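Local coordinates for CDA peptide synthetase I (PDB 5DU9), which belongs to the nonribosomal peptide synthetases and is represented here by its condensation domain, a two-lobed fold of the CoA-dependent acyltransferase clan, at residues A[44-49]-A[140-145]; A[165-170]-A[368-373]; A[216-221]-A[351-356]; A[433-438]-A[444-449]. The protein carries 1 engineered substitution. All coordinates share one frame; numbering follows the deposited sequence. Where two conformers were deposited one is given.

Contact 1 (A[44-49]-A[140-145]); sequences LDHAVL and HALFTL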
loop_
_atom_site.group_PDB
_atom_site.type_symbol
_atom_site.label_atom_id
_atom_site.label_comp_id
_atom_site.label_asym_id
_atom_site.label_seq_id
_atom_site.Cartn_x
_atom_site.Cartn_y
_atom_site.Cartn_z
ATOM N N LEU A 44 25.077 -2.062 -8.613
ATOM C CA LEU A 44 24.932 -0.612 -8.552
ATOM C C LEU A 44 26.120 0.002 -7.817
ATOM O O LEU A 44 26.732 -0.639 -6.961
ATOM C CB LEU A 44 23.631 -0.223 -7.849
ATOM C CG LEU A 44 22.325 -0.662 -8.512
ATOM C CD1 LEU A 44 21.149 -0.258 -7.645
ATOM C CD2 LEU A 44 22.183 -0.071 -9.907
ATOM N N ASP A 45 26.439 1.245 -8.159
ATOM C CA ASP A 45 27.504 1.987 -7.493
ATOM C C ASP A 45 26.917 2.720 -6.292
ATOM O O ASP A 45 26.134 3.654 -6.455
ATOM C CB ASP A 45 28.161 2.968 -8.472
ATOM C CG ASP A 45 29.396 3.643 -7.897
ATOM O OD1 ASP A 45 29.348 4.123 -6.744
ATOM O OD2 ASP A 45 30.422 3.701 -8.607
ATOM N N HIS A 46 27.291 2.296 -5.088
ATOM C CA HIS A 46 26.702 2.860 -3.874
ATOM C C HIS A 46 27.023 4.342 -3.708
ATOM O O HIS A 46 26.178 5.121 -3.263
ATOM C CB HIS A 46 27.177 2.105 -2.635
ATOM C CG HIS A 46 26.794 2.773 -1.351
ATOM N ND1 HIS A 46 27.723 3.317 -0.491
ATOM C CD2 HIS A 46 25.583 3.005 -0.795
ATOM C CE1 HIS A 46 27.100 3.845 0.548
ATOM N NE2 HIS A 46 25.800 3.667 0.390
ATOM N N ALA A 47 28.247 4.726 -4.050
ATOM C CA ALA A 47 28.656 6.120 -3.945
ATOM C C ALA A 47 27.778 7.002 -4.827
ATOM O O ALA A 47 27.334 8.070 -4.408
ATOM C CB ALA A 47 30.115 6.277 -4.327
ATOM N N VAL A 48 27.525 6.543 -6.048
ATOM C CA VAL A 48 26.704 7.294 -6.991
ATOM C C VAL A 48 25.238 7.283 -6.563
ATOM O O VAL A 48 24.572 8.317 -6.602
ATOM C CB VAL A 48 26.828 6.728 -8.421
ATOM C CG1 VAL A 48 25.961 7.516 -9.396
ATOM C CG2 VAL A 48 28.280 6.757 -8.875
ATOM N N LEU A 49 24.739 6.119 -6.157
ATOM C CA LEU A 49 23.353 6.006 -5.710
ATOM C C LEU A 49 23.128 6.860 -4.467
ATOM O O LEU A 49 22.046 7.407 -4.266
ATOM C CB LEU A 49 22.988 4.545 -5.424
ATOM C CG LEU A 49 21.509 4.237 -5.174
ATOM C CD1 LEU A 49 20.648 4.610 -6.376
ATOM C CD2 LEU A 49 21.319 2.765 -4.828
ATOM N N HIS A 140 16.795 4.346 4.398
ATOM C CA HIS A 140 17.231 3.823 3.109
ATOM C C HIS A 140 18.447 2.927 3.261
ATOM O O HIS A 140 19.420 3.292 3.920
ATOM C CB HIS A 140 17.557 4.969 2.151
ATOM C CG HIS A 140 16.431 5.934 1.960
ATOM N ND1 HIS A 140 15.693 5.995 0.797
ATOM C CD2 HIS A 140 15.913 6.876 2.784
ATOM C CE1 HIS A 140 14.772 6.934 0.913
ATOM N NE2 HIS A 140 14.882 7.481 2.109
ATOM N N ALA A 141 18.387 1.754 2.643
ATOM C CA ALA A 141 19.525 0.845 2.646
ATOM C C ALA A 141 19.663 0.121 1.317
ATOM O O ALA A 141 18.677 -0.333 0.739
ATOM C CB ALA A 141 19.396 -0.163 3.779
ATOM N N LEU A 142 20.901 0.036 0.843
ATOM C CA LEU A 142 21.244 -0.774 -0.314
ATOM C C LEU A 142 21.959 -2.020 0.177
ATOM O O LEU A 142 23.006 -1.924 0.814
ATOM C CB LEU A 142 22.131 0.004 -1.290
ATOM C CG LEU A 142 22.592 -0.770 -2.529
ATOM C CD1 LEU A 142 21.419 -1.038 -3.465
ATOM C CD2 LEU A 142 23.704 -0.025 -3.251
ATOM N N PHE A 143 21.378 -3.182 -0.098
ATOM C CA PHE A 143 22.013 -4.450 0.233
ATOM C C PHE A 143 22.713 -5.027 -0.990
ATOM O O PHE A 143 22.159 -5.010 -2.086
ATOM C CB PHE A 143 20.988 -5.457 0.753
ATOM C CG PHE A 143 20.310 -5.041 2.023
ATOM C CD1 PHE A 143 20.836 -5.400 3.253
ATOM C CD2 PHE A 143 19.137 -4.303 1.990
ATOM C CE1 PHE A 143 20.211 -5.024 4.424
ATOM C CE2 PHE A 143 18.509 -3.927 3.161
ATOM C CZ PHE A 143 19.046 -4.290 4.378
ATOM N N THR A 144 23.932 -5.521 -0.794
ATOM C CA THR A 144 24.597 -6.356 -1.789
ATOM C C THR A 144 24.370 -7.808 -1.384
ATOM O O THR A 144 24.666 -8.190 -0.252
ATOM C CB THR A 144 26.103 -6.053 -1.887
ATOM O OG1 THR A 144 26.298 -4.672 -2.217
ATOM C CG2 THR A 144 26.763 -6.925 -2.951
ATOM N N LEU A 145 23.843 -8.615 -2.303
ATOM C CA LEU A 145 23.420 -9.979 -1.971
ATOM C C LEU A 145 24.294 -11.085 -2.552
ATOM O O LEU A 145 24.060 -12.264 -2.283
ATOM C CB LEU A 145 21.988 -10.202 -2.446
ATOM C CG LEU A 145 20.928 -9.261 -1.880
ATOM C CD1 LEU A 145 19.558 -9.669 -2.398
ATOM C CD2 LEU A 145 20.948 -9.250 -0.359
#
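L142 pushes its isobutyl group from strand 138-146 into a shallow apolar nest formed by L44, H46 and L49, and it is the one residue of segment 140-145 that touches segment 44-49. The apolar contacts carry everything. L49 CD2 lies at 4.0 Å from L142 CD1 and equally close to L142 CD2, so one methyl of the helix is straddled by both branches of the fork. L142 CD1 also faces L44 CD1 more loosely, at 4.3 Å. On the other branch, L142 CD2 meets H46 CB at 4.1 Å and sits at the edge of the imidazole, near its plane. With CG anti to the backbone N (chi1 178°), L142 extends its fork toward L44, H46 and L49.

This is a helix start laid over a strand of the N-terminal lobe: strand 138-146 is second in a mixed sheet, next to the outermost strand 103-107, and the start of helix 46-58 and the residue L44 before it rest on L142. Y177 of helix 163-182 covers L44 and L49 from a further element.

Polar bonds act on the helix itself rather than across the contact. D45 is the N-cap: V48 N donates to D45 OD1 at 3.1 Å with an N-H...O angle of 160°, coming from above the carboxylate plane. The first turn is closed by L49 N to D45 O at 2.8 Å.

The H46 ring is held from outside the contact by one hydrogen bond, NE2 to the backbone O of L103, and by a stack on H105, both on strand 103-107.

Contact 2 (A[165-170]-A[368-373]); sequences SMALFY and PYIRPV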
loop_
_atom_site.group_PDB
_atom_site.type_symbol
_atom_site.label_atom_id
_atom_site.label_comp_id
_atom_site.label_asym_id
_atom_site.label_seq_id
_atom_site.Cartn_x
_atom_site.Cartn_y
_atom_site.Cartn_z
ATOM N N SER A 165 3.280 6.702 -3.888
ATOM C CA SER A 165 4.453 7.559 -3.780
ATOM C C SER A 165 5.749 6.762 -3.717
ATOM O O SER A 165 6.803 7.272 -4.075
ATOM C CB SER A 165 4.330 8.458 -2.556
ATOM O OG SER A 165 3.202 9.309 -2.689
ATOM N N MET A 166 5.677 5.516 -3.261
ATOM C CA MET A 166 6.844 4.637 -3.307
ATOM C C MET A 166 7.307 4.487 -4.754
ATOM O O MET A 166 8.499 4.586 -5.057
ATOM C CB MET A 166 6.525 3.270 -2.703
ATOM C CG MET A 166 6.300 3.305 -1.202
ATOM S SD MET A 166 5.876 1.682 -0.558
ATOM C CE MET A 166 5.688 2.044 1.192
ATOM N N ALA A 167 6.349 4.265 -5.646
ATOM C CA ALA A 167 6.649 4.124 -7.064
ATOM C C ALA A 167 7.209 5.424 -7.639
ATOM O O ALA A 167 8.148 5.404 -8.430
ATOM C CB ALA A 167 5.403 3.695 -7.830
ATOM N N LEU A 168 6.633 6.557 -7.240
ATOM C CA LEU A 168 7.127 7.850 -7.711
ATOM C C LEU A 168 8.576 8.047 -7.284
ATOM O O LEU A 168 9.407 8.534 -8.056
ATOM C CB LEU A 168 6.269 8.999 -7.179
ATOM C CG LEU A 168 4.853 9.144 -7.739
ATOM C CD1 LEU A 168 4.103 10.214 -6.961
ATOM C CD2 LEU A 168 4.871 9.483 -9.220
ATOM N N PHE A 169 8.871 7.660 -6.048
ATOM C CA PHE A 169 10.221 7.776 -5.515
ATOM C C PHE A 169 11.220 6.927 -6.297
ATOM O O PHE A 169 12.264 7.421 -6.724
ATOM C CB PHE A 169 10.256 7.368 -4.042
ATOM C CG PHE A 169 11.647 7.175 -3.513
ATOM C CD1 PHE A 169 12.402 8.259 -3.111
ATOM C CD2 PHE A 169 12.207 5.910 -3.439
ATOM C CE1 PHE A 169 13.689 8.088 -2.637
ATOM C CE2 PHE A 169 13.494 5.730 -2.964
ATOM C CZ PHE A 169 14.234 6.821 -2.561
ATOM N N TYR A 170 10.902 5.647 -6.478
ATOM C CA TYR A 170 11.830 4.717 -7.119
ATOM C C TYR A 170 12.165 5.152 -8.543
ATOM O O TYR A 170 13.321 5.099 -8.962
ATOM C CB TYR A 170 11.248 3.304 -7.147
ATOM C CG TYR A 170 11.251 2.561 -5.831
ATOM C CD1 TYR A 170 12.369 2.549 -5.009
ATOM C CD2 TYR A 170 10.133 1.847 -5.427
ATOM C CE1 TYR A 170 12.369 1.853 -3.812
ATOM C CE2 TYR A 170 10.122 1.150 -4.242
ATOM C CZ TYR A 170 11.244 1.152 -3.438
ATOM O OH TYR A 170 11.229 0.457 -2.250
ATOM N N PRO A 368 -1.266 -1.411 -8.285
ATOM C CA PRO A 368 -1.290 -1.104 -9.712
ATOM C C PRO A 368 0.028 -1.490 -10.351
ATOM O O PRO A 368 1.035 -1.665 -9.659
ATOM C CB PRO A 368 -1.516 0.410 -9.743
ATOM C CG PRO A 368 -0.958 0.900 -8.462
ATOM C CD PRO A 368 -1.216 -0.188 -7.460
ATOM N N TYR A 369 0.020 -1.635 -11.666
ATOM C CA TYR A 369 1.217 -2.031 -12.369
ATOM C C TYR A 369 2.315 -1.000 -12.175
ATOM O O TYR A 369 2.070 0.207 -12.227
ATOM C CB TYR A 369 0.934 -2.217 -13.853
ATOM C CG TYR A 369 2.174 -2.541 -14.639
ATOM C CD1 TYR A 369 2.782 -3.786 -14.531
ATOM C CD2 TYR A 369 2.751 -1.599 -15.488
ATOM C CE1 TYR A 369 3.917 -4.087 -15.250
ATOM C CE2 TYR A 369 3.884 -1.894 -16.209
ATOM C CZ TYR A 369 4.469 -3.139 -16.084
ATOM O OH TYR A 369 5.600 -3.442 -16.802
ATOM N N ILE A 370 3.520 -1.493 -11.924
ATOM C CA ILE A 370 4.702 -0.654 -11.896
ATOM C C ILE A 370 5.727 -1.258 -12.845
ATOM O O ILE A 370 6.067 -2.437 -12.741
ATOM C CB ILE A 370 5.274 -0.517 -10.460
ATOM C CG1 ILE A 370 6.594 0.259 -10.482
ATOM C CG2 ILE A 370 5.443 -1.888 -9.805
ATOM C CD1 ILE A 370 7.180 0.509 -9.108
ATOM N N ARG A 371 6.195 -0.457 -13.793
ATOM C CA ARG A 371 7.201 -0.918 -14.735
ATOM C C ARG A 371 8.477 -1.212 -13.971
ATOM O O ARG A 371 8.798 -0.495 -13.024
ATOM C CB ARG A 371 7.468 0.126 -15.819
ATOM C CG ARG A 371 8.372 -0.374 -16.939
ATOM C CD ARG A 371 8.865 0.769 -17.806
ATOM N NE ARG A 371 7.769 1.547 -18.376
ATOM C CZ ARG A 371 7.931 2.678 -19.057
ATOM N NH1 ARG A 371 9.147 3.172 -19.254
ATOM N NH2 ARG A 371 6.875 3.319 -19.541
ATOM N N PRO A 372 9.199 -2.271 -14.364
ATOM C CA PRO A 372 10.517 -2.507 -13.768
ATOM C C PRO A 372 11.373 -1.241 -13.773
ATOM O O PRO A 372 11.447 -0.542 -14.785
ATOM C CB PRO A 372 11.106 -3.596 -14.661
ATOM C CG PRO A 372 9.922 -4.354 -15.138
ATOM C CD PRO A 372 8.820 -3.345 -15.299
ATOM N N VAL A 373 11.986 -0.940 -12.633
ATOM C CA VAL A 373 12.754 0.285 -12.468
ATOM C C VAL A 373 14.119 0.145 -13.135
ATOM O O VAL A 373 14.883 -0.765 -12.818
ATOM C CB VAL A 373 12.916 0.634 -10.968
ATOM C CG1 VAL A 373 13.793 1.858 -10.778
ATOM C CG2 VAL A 373 11.552 0.865 -10.335
#
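V373 and Y170 form the closer-packed end of this contact. V373 CG1 comes up to the backbone oxygen of Y170 at 3.7 Å, a carbon-to-oxygen approach without a hydrogen bond, while V373 CG2 lies 4.0 Å from Y170 CB. Both methyls are thus used: one meets the start of the tyrosine side chain, the other the backbone oxygen. The Y170 ring itself turns away from V373: its CG stands anti to its own carbonyl carbon (chi1 -75°), and its hydroxyl is hydrogen-bonded to S36 OG on strand 33-40.

Segment 368-373 runs from strand 363-366 of one sheet to the short strand 373-374 at the edge of the other. It belongs to the crossover, often called the latch, by which the C-terminal lobe of a condensation domain adds strands to the N-terminal sheet. Helix 163-182, against which it lies, begins at the closing glycine of the HHxxxDG motif of this family, whose H158 lines the pocket of (2s)-2-amino-n-butyl-propanamide.

One helical turn back the fit thins to a single branch. I370 is fully extended, with chi1 174° and chi2 177°, and only its terminal CD1 touches the helix, 3.9 Å from A167 CB and 4.2 Å from A167 CA. M382 of strand 379-384 packs against both I370 and Y170. On the solvent side, P368, Y369 and R371 are exposed and stay clear of the helix, while A167 and I370 are themselves only partly buried.

Contact 3 (A[216-221]-A[351-356]); sequences YWTGLF and DRELGG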
loop_
_atom_site.group_PDB
_atom_site.type_symbol
_atom_site.label_atom_id
_atom_site.label_comp_id
_atom_site.label_asym_id
_atom_site.label_seq_id
_atom_site.Cartn_x
_atom_site.Cartn_y
_atom_site.Cartn_z
ATOM N N TYR A 216 -24.656 8.636 1.038
ATOM C CA TYR A 216 -24.467 7.369 0.338
ATOM C C TYR A 216 -23.863 6.315 1.255
ATOM O O TYR A 216 -24.377 5.202 1.363
ATOM C CB TYR A 216 -23.565 7.543 -0.886
ATOM C CG TYR A 216 -23.155 6.226 -1.514
ATOM C CD1 TYR A 216 -24.023 5.533 -2.347
ATOM C CD2 TYR A 216 -21.903 5.673 -1.267
ATOM C CE1 TYR A 216 -23.657 4.330 -2.918
ATOM C CE2 TYR A 216 -21.525 4.468 -1.837
ATOM C CZ TYR A 216 -22.406 3.803 -2.660
ATOM O OH TYR A 216 -22.037 2.608 -3.226
ATOM N N TRP A 217 -22.773 6.673 1.919
ATOM C CA TRP A 217 -22.025 5.704 2.709
ATOM C C TRP A 217 -22.749 5.314 3.992
ATOM O O TRP A 217 -22.764 4.143 4.365
ATOM C CB TRP A 217 -20.635 6.248 3.031
ATOM C CG TRP A 217 -19.720 6.155 1.861
ATOM C CD1 TRP A 217 -19.206 7.187 1.129
ATOM C CD2 TRP A 217 -19.228 4.953 1.263
ATOM N NE1 TRP A 217 -18.414 6.699 0.118
ATOM C CE2 TRP A 217 -18.410 5.330 0.179
ATOM C CE3 TRP A 217 -19.393 3.593 1.541
ATOM C CZ2 TRP A 217 -17.765 4.400 -0.624
ATOM C CZ3 TRP A 217 -18.741 2.670 0.742
ATOM C CH2 TRP A 217 -17.945 3.077 -0.327
ATOM N N THR A 218 -23.356 6.283 4.668
ATOM C CA THR A 218 -24.079 5.973 5.895
ATOM C C THR A 218 -25.297 5.113 5.578
ATOM O O THR A 218 -25.636 4.206 6.337
ATOM C CB THR A 218 -24.517 7.240 6.642
ATOM O OG1 THR A 218 -25.258 8.097 5.764
ATOM C CG2 THR A 218 -23.304 7.981 7.177
ATOM N N GLY A 219 -25.934 5.384 4.444
ATOM C CA GLY A 219 -27.101 4.624 4.023
ATOM C C GLY A 219 -26.807 3.151 3.816
ATOM O O GLY A 219 -27.639 2.298 4.129
ATOM N N LEU A 220 -25.619 2.853 3.293
ATOM C CA LEU A 220 -25.210 1.477 3.013
ATOM C C LEU A 220 -24.976 0.644 4.270
ATOM O O LEU A 220 -25.022 -0.586 4.217
ATOM C CB LEU A 220 -23.921 1.456 2.181
ATOM C CG LEU A 220 -23.967 1.743 0.677
ATOM C CD1 LEU A 220 -22.590 1.467 0.079
ATOM C CD2 LEU A 220 -25.031 0.920 -0.033
ATOM N N PHE A 221 -24.707 1.309 5.390
ATOM C CA PHE A 221 -24.294 0.613 6.610
ATOM C C PHE A 221 -25.142 0.974 7.826
ATOM O O PHE A 221 -24.632 1.045 8.945
ATOM C CB PHE A 221 -22.819 0.913 6.891
ATOM C CG PHE A 221 -21.891 0.361 5.853
ATOM C CD1 PHE A 221 -21.401 -0.927 5.964
ATOM C CD2 PHE A 221 -21.513 1.123 4.757
ATOM C CE1 PHE A 221 -20.550 -1.446 5.007
ATOM C CE2 PHE A 221 -20.668 0.610 3.798
ATOM C CZ PHE A 221 -20.183 -0.678 3.923
ATOM N N ASP A 351 -16.308 5.661 9.592
ATOM C CA ASP A 351 -16.189 4.919 10.844
ATOM C C ASP A 351 -16.567 5.771 12.045
ATOM O O ASP A 351 -17.227 5.293 12.967
ATOM C CB ASP A 351 -14.766 4.388 11.019
ATOM C CG ASP A 351 -14.453 3.234 10.095
ATOM O OD1 ASP A 351 -15.391 2.667 9.492
ATOM O OD2 ASP A 351 -13.261 2.887 9.978
ATOM N N ARG A 352 -16.151 7.033 12.039
ATOM C CA ARG A 352 -16.438 7.927 13.158
ATOM C C ARG A 352 -17.938 8.183 13.298
ATOM O O ARG A 352 -18.447 8.335 14.407
ATOM C CB ARG A 352 -15.695 9.254 12.989
ATOM N N GLU A 353 -18.643 8.223 12.171
ATOM C CA GLU A 353 -20.076 8.492 12.184
ATOM C C GLU A 353 -20.878 7.263 12.601
ATOM O O GLU A 353 -21.845 7.376 13.352
ATOM C CB GLU A 353 -20.554 8.972 10.815
ATOM C CG GLU A 353 -22.054 9.279 10.786
ATOM C CD GLU A 353 -22.422 10.506 9.965
ATOM O OE1 GLU A 353 -21.538 11.336 9.665
ATOM O OE2 GLU A 353 -23.615 10.643 9.625
ATOM N N LEU A 354 -20.482 6.094 12.109
ATOM C CA LEU A 354 -21.160 4.854 12.473
ATOM C C LEU A 354 -20.851 4.498 13.922
ATOM O O LEU A 354 -21.707 3.979 14.639
ATOM C CB LEU A 354 -20.746 3.711 11.543
ATOM C CG LEU A 354 -21.086 3.870 10.060
ATOM C CD1 LEU A 354 -20.523 2.700 9.268
ATOM C CD2 LEU A 354 -22.588 3.986 9.845
ATOM N N GLY A 355 -19.623 4.781 14.344
ATOM C CA GLY A 355 -19.207 4.561 15.717
ATOM C C GLY A 355 -18.585 3.197 15.939
ATOM O O GLY A 355 -18.528 2.368 15.029
ATOM N N GLY A 356 -18.110 2.969 17.160
ATOM C CA GLY A 356 -17.542 1.689 17.536
ATOM C C GLY A 356 -16.311 1.323 16.728
ATOM O O GLY A 356 -15.402 2.134 16.556
#
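T218 lays its methyl obliquely across the bent end of E353, CG2 being 3.6 Å from OE2, 3.9 Å from CD and 4.0 Å from CG of the glutamate. The rotamer of T218 divides its branches (chi1 54°): CG2 points anti to the carbonyl carbon and meets E353, while OG1 turns back along its own helix to bond the carbonyl oxygen of R214. That same R214 forms a salt bridge through NE with E353 OE1, so the carboxylate is held by charge beside an apolar methyl.

Here the final turns of two helices, 208-220 and 347-354, meet in the C-terminal lobe. The second helix is left at G355, which has positive phi, and G355 N still donates to D351 O at 2.8 Å.

Deeper in, L354 spreads its fork against F221, just past the other helix. L354 CD1 is 3.8 Å from F221 CB, and L354 CD2 is 3.7 Å from F221 O, a carbon-to-oxygen approach. The F221 phenyl heads away from L354 toward P314 and R316 of strand 311-318, with W217 O in plane at its edge, while V359 packs on both F221 and L354.

Contact 4 (A[433-438]-A[444-449]); sequences AELAAD and DEVALL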
loop_
_atom_site.group_PDB
_atom_site.type_symbol
_atom_site.label_atom_id
_atom_site.label_comp_id
_atom_site.label_asym_id
_atom_site.label_seq_id
_atom_site.Cartn_x
_atom_site.Cartn_y
_atom_site.Cartn_z
ATOM N N ALA A 433 -7.479 -19.844 -7.541
ATOM C CA ALA A 433 -7.074 -20.414 -8.821
ATOM C C ALA A 433 -8.143 -21.347 -9.384
ATOM O O ALA A 433 -8.358 -21.396 -10.596
ATOM C CB ALA A 433 -5.754 -21.155 -8.674
ATOM N N GLU A 434 -8.802 -22.096 -8.503
ATOM C CA GLU A 434 -9.879 -22.993 -8.908
ATOM C C GLU A 434 -11.082 -22.209 -9.440
ATOM O O GLU A 434 -11.689 -22.585 -10.444
ATOM C CB GLU A 434 -10.305 -23.874 -7.733
ATOM C CG GLU A 434 -11.305 -24.965 -8.091
ATOM C CD GLU A 434 -10.692 -26.082 -8.917
ATOM O OE1 GLU A 434 -9.459 -26.273 -8.850
ATOM O OE2 GLU A 434 -11.447 -26.769 -9.638
ATOM N N LEU A 435 -11.426 -21.122 -8.760
ATOM C CA LEU A 435 -12.515 -20.258 -9.196
ATOM C C LEU A 435 -12.210 -19.656 -10.562
ATOM O O LEU A 435 -13.046 -19.674 -11.467
ATOM C CB LEU A 435 -12.755 -19.135 -8.184
ATOM C CG LEU A 435 -13.330 -19.551 -6.831
ATOM C CD1 LEU A 435 -13.252 -18.390 -5.852
ATOM C CD2 LEU A 435 -14.764 -20.030 -6.981
ATOM N N ALA A 436 -11.006 -19.117 -10.698
ATOM C CA ALA A 436 -10.607 -18.434 -11.925
ATOM C C ALA A 436 -10.586 -19.387 -13.120
ATOM O O ALA A 436 -10.836 -18.974 -14.256
ATOM C CB ALA A 436 -9.246 -17.785 -11.743
ATOM N N ALA A 437 -10.304 -20.659 -12.864
ATOM C CA ALA A 437 -10.198 -21.651 -13.934
ATOM C C ALA A 437 -11.546 -21.948 -14.585
ATOM O O ALA A 437 -11.598 -22.419 -15.722
ATOM C CB ALA A 437 -9.584 -22.935 -13.397
ATOM N N ASP A 438 -12.632 -21.685 -13.866
ATOM C CA ASP A 438 -13.975 -21.865 -14.415
ATOM C C ASP A 438 -14.968 -20.927 -13.736
ATOM O O ASP A 438 -15.641 -21.316 -12.783
ATOM C CB ASP A 438 -14.436 -23.313 -14.258
ATOM C CG ASP A 438 -15.804 -23.555 -14.859
ATOM O OD1 ASP A 438 -16.298 -22.670 -15.593
ATOM O OD2 ASP A 438 -16.386 -24.629 -14.603
ATOM N N ASP A 444 -20.811 -22.230 -4.308
ATOM C CA ASP A 444 -21.075 -23.073 -3.143
ATOM C C ASP A 444 -20.979 -24.569 -3.483
ATOM O O ASP A 444 -21.303 -25.413 -2.645
ATOM C CB ASP A 444 -22.442 -22.728 -2.514
ATOM C CG ASP A 444 -23.626 -23.033 -3.418
ATOM O OD1 ASP A 444 -23.485 -23.797 -4.391
ATOM O OD2 ASP A 444 -24.726 -22.511 -3.130
ATOM N N GLU A 445 -20.538 -24.893 -4.701
ATOM C CA GLU A 445 -20.224 -26.275 -5.064
ATOM C C GLU A 445 -18.721 -26.483 -5.246
ATOM O O GLU A 445 -18.257 -27.620 -5.354
ATOM C CB GLU A 445 -20.959 -26.679 -6.343
ATOM C CG GLU A 445 -22.473 -26.712 -6.204
ATOM C CD GLU A 445 -23.173 -26.969 -7.524
ATOM O OE1 GLU A 445 -22.478 -27.272 -8.516
ATOM O OE2 GLU A 445 -24.416 -26.862 -7.570
ATOM N N VAL A 446 -17.961 -25.393 -5.278
ATOM C CA VAL A 446 -16.510 -25.494 -5.401
ATOM C C VAL A 446 -15.918 -25.953 -4.073
ATOM O O VAL A 446 -16.182 -25.362 -3.025
ATOM C CB VAL A 446 -15.865 -24.153 -5.819
ATOM C CG1 VAL A 446 -14.344 -24.273 -5.874
ATOM C CG2 VAL A 446 -16.390 -23.706 -7.165
ATOM N N ALA A 447 -15.118 -27.012 -4.119
ATOM C CA ALA A 447 -14.518 -27.556 -2.911
ATOM C C ALA A 447 -13.482 -26.598 -2.339
ATOM O O ALA A 447 -12.512 -26.239 -3.007
ATOM C CB ALA A 447 -13.889 -28.907 -3.191
ATOM N N LEU A 448 -13.709 -26.177 -1.102
ATOM C CA LEU A 448 -12.729 -25.404 -0.354
ATOM C C LEU A 448 -11.992 -26.365 0.568
ATOM O O LEU A 448 -12.553 -26.856 1.550
ATOM C CB LEU A 448 -13.402 -24.279 0.433
ATOM C CG LEU A 448 -12.524 -23.486 1.405
ATOM C CD1 LEU A 448 -11.382 -22.783 0.682
ATOM C CD2 LEU A 448 -13.370 -22.478 2.166
ATOM N N LEU A 449 -10.739 -26.648 0.225
ATOM C CA LEU A 449 -9.945 -27.645 0.929
ATOM C C LEU A 449 -9.057 -26.979 1.969
ATOM O O LEU A 449 -8.485 -25.924 1.715
ATOM C CB LEU A 449 -9.102 -28.442 -0.069
ATOM C CG LEU A 449 -9.892 -29.080 -1.216
ATOM C CD1 LEU A 449 -8.955 -29.624 -2.280
ATOM C CD2 LEU A 449 -10.808 -30.180 -0.692
#
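V446 O accepts a hydrogen bond from R281 NE of helix 267-283, while the two methyls of the same valine meet E434 and L435 of helix 418-437, one on each. No hydrogen bond crosses between the two segments; it is these two neighbouring side chains that grip V446.

E434 uses its aliphatic stem. Its CG is 3.8 Å from V446 CG1, and the chain then bends at chi2 (71°), carrying the carboxylate away from the valine. E434 is exposed, so this branch of V446 lies on the outer side of the contact. L435 works on the inner side: its CD2 touches V446 CG2 at 4.0 Å. The L435 side chain starts out alongside the valine rather than at it and comes closer only at its end, while A277 of helix 267-283 packs against it too.

In V446 the two methyls take different directions, CG1 anti to the backbone N (chi1 177°) and CG2 anti to the carbonyl carbon, which is how one small residue can serve both partners. F431, one turn before L435, also touches the valine side chain.

The turn of helix from which E434 and L435 reach out is tied together by A437 N, which donates to A433 O at 3.1 Å and makes a second, weak bond of 3.4 Å to E434 O. The helix ends at D438, whose N bonds L435 O at 3.2 Å, and the chain then doubles back. The result is a C-terminal tail folded back along the last helix of the condensation domain, between it and helix 267-283.

From the N terminus, contact 1 comes first, closing a loop of 90 residues between the start of helix 46-58 and strand 138-146 within the N-terminal lobe. Contact 2 opens soon after, on helix 163-182, and closes only at 368-373, where the chain returns from the C-terminal lobe. Contact 3 is nested inside that loop, joining the ends of helices 208-220 and 347-354. Contact 4 follows as a short return of the tail onto helix 418-437, with five residues between the segments. Contacts 1 and 2 touch, through H140 and F169, whereas contacts 1 and 3 lie on opposite sides of the chain's centre, about 47 Å apart between centres.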